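Nuclear receptor corepressor 2 (Homo sapiens, PDB 4A69) is a transcriptional corepressor, also known as SMRT, whose fragment here binds a partner protein chain and an inositol tetrakisphosphate through a Myb-like domain. Local coordinates at residues Met45-Phe54 against Leu72-Tyr83. Numbering follows the deposited sequence.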
loop_
_atom_site.group_PDB
_atom_site.type_symbol
_atom_site.label_atom_id
_atom_site.label_comp_id
_atom_site.label_asym_id
_atom_site.label_seq_id
_atom_site.Cartn_x
_atom_site.Cartn_y
_atom_site.Cartn_z
ATOM N N MET C 45 -2.423 -16.336 24.345
ATOM C CA MET C 45 -2.234 -16.934 25.658
ATOM C C MET C 45 -1.316 -16.061 26.503
ATOM O O MET C 45 -0.117 -16.301 26.633
ATOM C CB MET C 45 -1.741 -18.378 25.535
ATOM C CG MET C 45 -2.631 -19.261 24.658
ATOM S SD MET C 45 -4.174 -19.877 25.390
ATOM C CE MET C 45 -5.313 -18.497 25.238
ATOM N N TRP C 46 -1.916 -15.012 27.046
ATOM C CA TRP C 46 -1.251 -14.096 27.945
ATOM C C TRP C 46 -1.691 -14.405 29.340
ATOM O O TRP C 46 -2.888 -14.532 29.597
ATOM C CB TRP C 46 -1.641 -12.671 27.586
ATOM C CG TRP C 46 -0.876 -12.118 26.413
ATOM C CD1 TRP C 46 -1.020 -12.445 25.064
ATOM C CD2 TRP C 46 0.197 -11.121 26.453
ATOM N NE1 TRP C 46 -0.132 -11.734 24.292
ATOM C CE2 TRP C 46 0.624 -10.919 25.060
ATOM C CE3 TRP C 46 0.822 -10.399 27.462
ATOM C CZ2 TRP C 46 1.638 -10.037 24.725
ATOM C CZ3 TRP C 46 1.838 -9.507 27.111
ATOM C CH2 TRP C 46 2.234 -9.329 25.774
ATOM N N SER C 47 -0.731 -14.546 30.251
ATOM C CA SER C 47 -1.042 -14.705 31.672
ATOM C C SER C 47 -1.210 -13.328 32.301
ATOM O O SER C 47 -0.900 -12.308 31.676
ATOM C CB SER C 47 0.065 -15.475 32.384
ATOM O OG SER C 47 1.264 -14.724 32.401
ATOM N N GLU C 48 -1.681 -13.301 33.543
ATOM C CA GLU C 48 -1.966 -12.048 34.244
ATOM C C GLU C 48 -0.694 -11.311 34.662
ATOM O O GLU C 48 -0.700 -10.089 34.797
ATOM C CB GLU C 48 -2.882 -12.295 35.454
ATOM C CG GLU C 48 -4.205 -12.989 35.125
ATOM C CD GLU C 48 -4.082 -14.501 34.947
ATOM O OE1 GLU C 48 -2.956 -15.051 35.022
ATOM O OE2 GLU C 48 -5.126 -15.155 34.721
ATOM N N GLN C 49 0.392 -12.052 34.870
ATOM C CA GLN C 49 1.705 -11.450 35.131
ATOM C C GLN C 49 2.196 -10.744 33.876
ATOM O O GLN C 49 2.753 -9.647 33.943
ATOM C CB GLN C 49 2.736 -12.506 35.548
ATOM C CG GLN C 49 2.664 -12.941 37.002
ATOM C CD GLN C 49 1.536 -13.918 37.282
ATOM O OE1 GLN C 49 0.911 -14.470 36.365
ATOM N NE2 GLN C 49 1.269 -14.142 38.562
ATOM N N GLU C 50 1.991 -11.394 32.734
ATOM C CA GLU C 50 2.348 -10.826 31.438
ATOM C C GLU C 50 1.508 -9.578 31.155
ATOM O O GLU C 50 2.057 -8.489 30.926
ATOM C CB GLU C 50 2.198 -11.878 30.338
ATOM C CG GLU C 50 3.254 -12.974 30.414
ATOM C CD GLU C 50 3.118 -14.038 29.336
ATOM O OE1 GLU C 50 1.988 -14.541 29.098
ATOM O OE2 GLU C 50 4.162 -14.382 28.732
ATOM N N LYS C 51 0.182 -9.740 31.210
ATOM C CA LYS C 51 -0.763 -8.632 31.044
ATOM C C LYS C 51 -0.372 -7.418 31.885
ATOM O O LYS C 51 -0.309 -6.305 31.377
ATOM C CB LYS C 51 -2.189 -9.073 31.385
ATOM C CG LYS C 51 -2.846 -9.986 30.360
ATOM C CD LYS C 51 -4.345 -10.063 30.612
ATOM C CE LYS C 51 -5.095 -10.768 29.490
ATOM N NZ LYS C 51 -5.197 -12.240 29.681
ATOM N N GLU C 52 -0.076 -7.639 33.163
ATOM C CA GLU C 52 0.224 -6.540 34.078
ATOM C C GLU C 52 1.565 -5.851 33.782
ATOM O O GLU C 52 1.674 -4.625 33.885
ATOM C CB GLU C 52 0.144 -7.019 35.534
ATOM C CG GLU C 52 -0.373 -5.970 36.513
ATOM C CD GLU C 52 0.701 -4.989 36.953
ATOM O OE1 GLU C 52 1.905 -5.297 36.809
ATOM O OE2 GLU C 52 0.344 -3.903 37.452
ATOM N N THR C 53 2.576 -6.636 33.409
ATOM C CA THR C 53 3.893 -6.090 33.036
ATOM C C THR C 53 3.814 -5.199 31.792
ATOM O O THR C 53 4.420 -4.125 31.749
ATOM C CB THR C 53 4.931 -7.210 32.827
ATOM O OG1 THR C 53 4.907 -8.083 33.959
ATOM C CG2 THR C 53 6.342 -6.637 32.664
ATOM N N PHE C 54 3.058 -5.646 30.790
ATOM C CA PHE C 54 2.816 -4.845 29.583
ATOM C C PHE C 54 2.368 -3.424 29.961
ATOM O O PHE C 54 3.010 -2.434 29.593
ATOM C CB PHE C 54 1.766 -5.534 28.691
ATOM C CG PHE C 54 1.463 -4.791 27.406
ATOM C CD1 PHE C 54 0.471 -3.814 27.361
ATOM C CD2 PHE C 54 2.163 -5.083 26.236
ATOM C CE1 PHE C 54 0.188 -3.135 26.182
ATOM C CE2 PHE C 54 1.887 -4.407 25.055
ATOM C CZ PHE C 54 0.895 -3.434 25.029
ATOM N N LEU C 72 9.527 -9.408 28.947
ATOM C CA LEU C 72 8.597 -10.534 28.839
ATOM C C LEU C 72 9.252 -11.776 28.233
ATOM O O LEU C 72 9.478 -11.848 27.023
ATOM C CB LEU C 72 7.354 -10.139 28.037
ATOM C CG LEU C 72 6.460 -9.016 28.572
ATOM C CD1 LEU C 72 5.640 -8.421 27.435
ATOM C CD2 LEU C 72 5.557 -9.495 29.705
ATOM N N GLU C 73 9.519 -12.759 29.090
ATOM C CA GLU C 73 10.277 -13.966 28.733
ATOM C C GLU C 73 9.708 -14.754 27.555
ATOM O O GLU C 73 10.467 -15.285 26.748
ATOM C CB GLU C 73 10.408 -14.896 29.947
ATOM C CG GLU C 73 11.022 -14.260 31.190
ATOM C CD GLU C 73 12.543 -14.350 31.224
ATOM O OE1 GLU C 73 13.197 -13.946 30.235
ATOM O OE2 GLU C 73 13.085 -14.818 32.253
ATOM N N ARG C 74 8.386 -14.855 27.464
ATOM C CA ARG C 74 7.797 -15.599 26.356
ATOM C C ARG C 74 6.949 -14.737 25.404
ATOM O O ARG C 74 6.060 -15.239 24.712
ATOM C CB ARG C 74 7.052 -16.848 26.855
ATOM C CG ARG C 74 6.652 -17.836 25.753
ATOM C CD ARG C 74 7.814 -18.278 24.852
ATOM N NE ARG C 74 8.645 -19.309 25.480
ATOM C CZ ARG C 74 8.366 -20.613 25.480
ATOM N NH1 ARG C 74 7.272 -21.070 24.880
ATOM N NH2 ARG C 74 9.185 -21.466 26.086
ATOM N N LYS C 75 7.243 -13.442 25.360
ATOM C CA LYS C 75 6.596 -12.553 24.399
ATOM C C LYS C 75 7.635 -11.741 23.607
ATOM O O LYS C 75 8.495 -11.086 24.186
ATOM C CB LYS C 75 5.551 -11.643 25.084
ATOM C CG LYS C 75 4.334 -12.361 25.678
ATOM C CD LYS C 75 3.602 -13.227 24.652
ATOM C CE LYS C 75 2.331 -13.865 25.203
ATOM N NZ LYS C 75 2.532 -14.920 26.234
ATOM N N THR C 76 7.556 -11.819 22.282
ATOM C CA THR C 76 8.408 -11.032 21.378
ATOM C C THR C 76 7.781 -9.680 21.079
ATOM O O THR C 76 6.607 -9.447 21.371
ATOM C CB THR C 76 8.595 -11.716 20.007
ATOM O OG1 THR C 76 7.309 -11.957 19.416
ATOM C CG2 THR C 76 9.377 -13.014 20.126
ATOM N N VAL C 77 8.559 -8.803 20.463
ATOM C CA VAL C 77 8.074 -7.476 20.096
ATOM C C VAL C 77 6.822 -7.521 19.178
ATOM O O VAL C 77 5.905 -6.719 19.361
ATOM C CB VAL C 77 9.233 -6.584 19.567
ATOM C CG1 VAL C 77 9.952 -7.252 18.406
ATOM C CG2 VAL C 77 8.738 -5.200 19.178
ATOM N N ALA C 78 6.757 -8.479 18.246
ATOM C CA ALA C 78 5.583 -8.624 17.360
ATOM C C ALA C 78 4.318 -9.063 18.112
ATOM O O ALA C 78 3.213 -8.616 17.782
ATOM C CB ALA C 78 5.865 -9.583 16.207
ATOM N N GLU C 79 4.483 -9.944 19.101
ATOM C CA GLU C 79 3.349 -10.380 19.928
ATOM C C GLU C 79 2.825 -9.211 20.760
ATOM O O GLU C 79 1.617 -9.051 20.911
ATOM C CB GLU C 79 3.727 -11.586 20.800
ATOM C CG GLU C 79 4.061 -12.828 19.982
ATOM C CD GLU C 79 4.601 -13.974 20.816
ATOM O OE1 GLU C 79 5.601 -13.769 21.541
ATOM O OE2 GLU C 79 4.033 -15.088 20.735
ATOM N N CYS C 80 3.741 -8.384 21.267
ATOM C CA CYS C 80 3.385 -7.155 21.984
ATOM C C CYS C 80 2.570 -6.185 21.122
ATOM O O CYS C 80 1.557 -5.655 21.588
ATOM C CB CYS C 80 4.628 -6.445 22.513
ATOM S SG CYS C 80 5.408 -7.322 23.878
ATOM N N VAL C 81 3.028 -5.936 19.888
ATOM C CA VAL C 81 2.244 -5.145 18.919
ATOM C C VAL C 81 0.846 -5.764 18.753
ATOM O O VAL C 81 -0.149 -5.055 18.843
ATOM C CB VAL C 81 2.934 -4.995 17.527
ATOM C CG1 VAL C 81 2.022 -4.300 16.521
ATOM C CG2 VAL C 81 4.248 -4.239 17.625
ATOM N N LEU C 82 0.777 -7.070 18.498
ATOM C CA LEU C 82 -0.513 -7.723 18.300
ATOM C C LEU C 82 -1.445 -7.590 19.522
ATOM O O LEU C 82 -2.636 -7.308 19.374
ATOM C CB LEU C 82 -0.335 -9.185 17.916
ATOM C CG LEU C 82 -1.620 -9.974 17.640
ATOM C CD1 LEU C 82 -2.394 -9.448 16.438
ATOM C CD2 LEU C 82 -1.337 -11.461 17.502
ATOM N N TYR C 83 -0.894 -7.791 20.714
ATOM C CA TYR C 83 -1.660 -7.668 21.960
ATOM C C TYR C 83 -2.219 -6.255 22.115
ATOM O O TYR C 83 -3.399 -6.086 22.425
ATOM C CB TYR C 83 -0.793 -8.054 23.167
ATOM C CG TYR C 83 -1.465 -7.866 24.514
ATOM C CD1 TYR C 83 -2.410 -8.789 24.982
ATOM C CD2 TYR C 83 -1.153 -6.771 25.323
ATOM C CE1 TYR C 83 -3.032 -8.617 26.213
ATOM C CE2 TYR C 83 -1.765 -6.595 26.556
ATOM C CZ TYR C 83 -2.702 -7.519 26.994
ATOM O OH TYR C 83 -3.311 -7.348 28.216
HETATM O O HOH W 1 0.117 -11.601 21.318
HETATM O O HOH W 2 -2.307 -5.452 29.672
#
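Trp46 lies sandwiched between Tyr83 on one face of its indole and the aliphatic part of Lys75 on the opposite face. With Phe54 it belongs to the aromatic cluster of this Myb-like, helix-turn-helix domain, joining helix 48-60 to helix 77-87; the short helical segments run nearly perpendicular. The six-membered ring of Trp46 and the ring of Tyr83 stack face to face, their centroids 4.2 Å apart and their planes 23° from parallel. Tyr83 has CG anti to its own backbone N (chi1 176°), which sends the ring across toward helix 48-60. There its edge meets the face of Phe54. That second pair is T-shaped, with planes at 77°, and Tyr83 CD2 sits over the centre of the Phe54 ring. Phe54 also packs on Phe65 and Ile68 of helix 65-70, which brings that helix against the cluster.

On the other indole face, Lys75 CE stands 3.4 Å from Trp46 NE1 and almost on the normal through the centre of the five-membered ring, a CH-pi contact. A bend at chi2 helps lay the lysine chain over the indole; its NZ, also above the five-membered ring, makes a cation-pi interaction. The same ammonium donates to Met45 O at 3.0 Å and forms a salt bridge with Glu50, in which NZ lies 2.9 Å from OE1, although both carboxylate hydrogen bonds are weak. Glu50 OE1 doubles as a capping acceptor: Ser47 N reaches its anti lone pair in a nearly straight bond, within the capping box that starts helix 48-60. Leu72 CD1 meets Trp46 CH2 at 3.9 Å, while a water in the indole plane accepts from Trp46 NE1 and donates to Glu79 O, both at 3.0 Å.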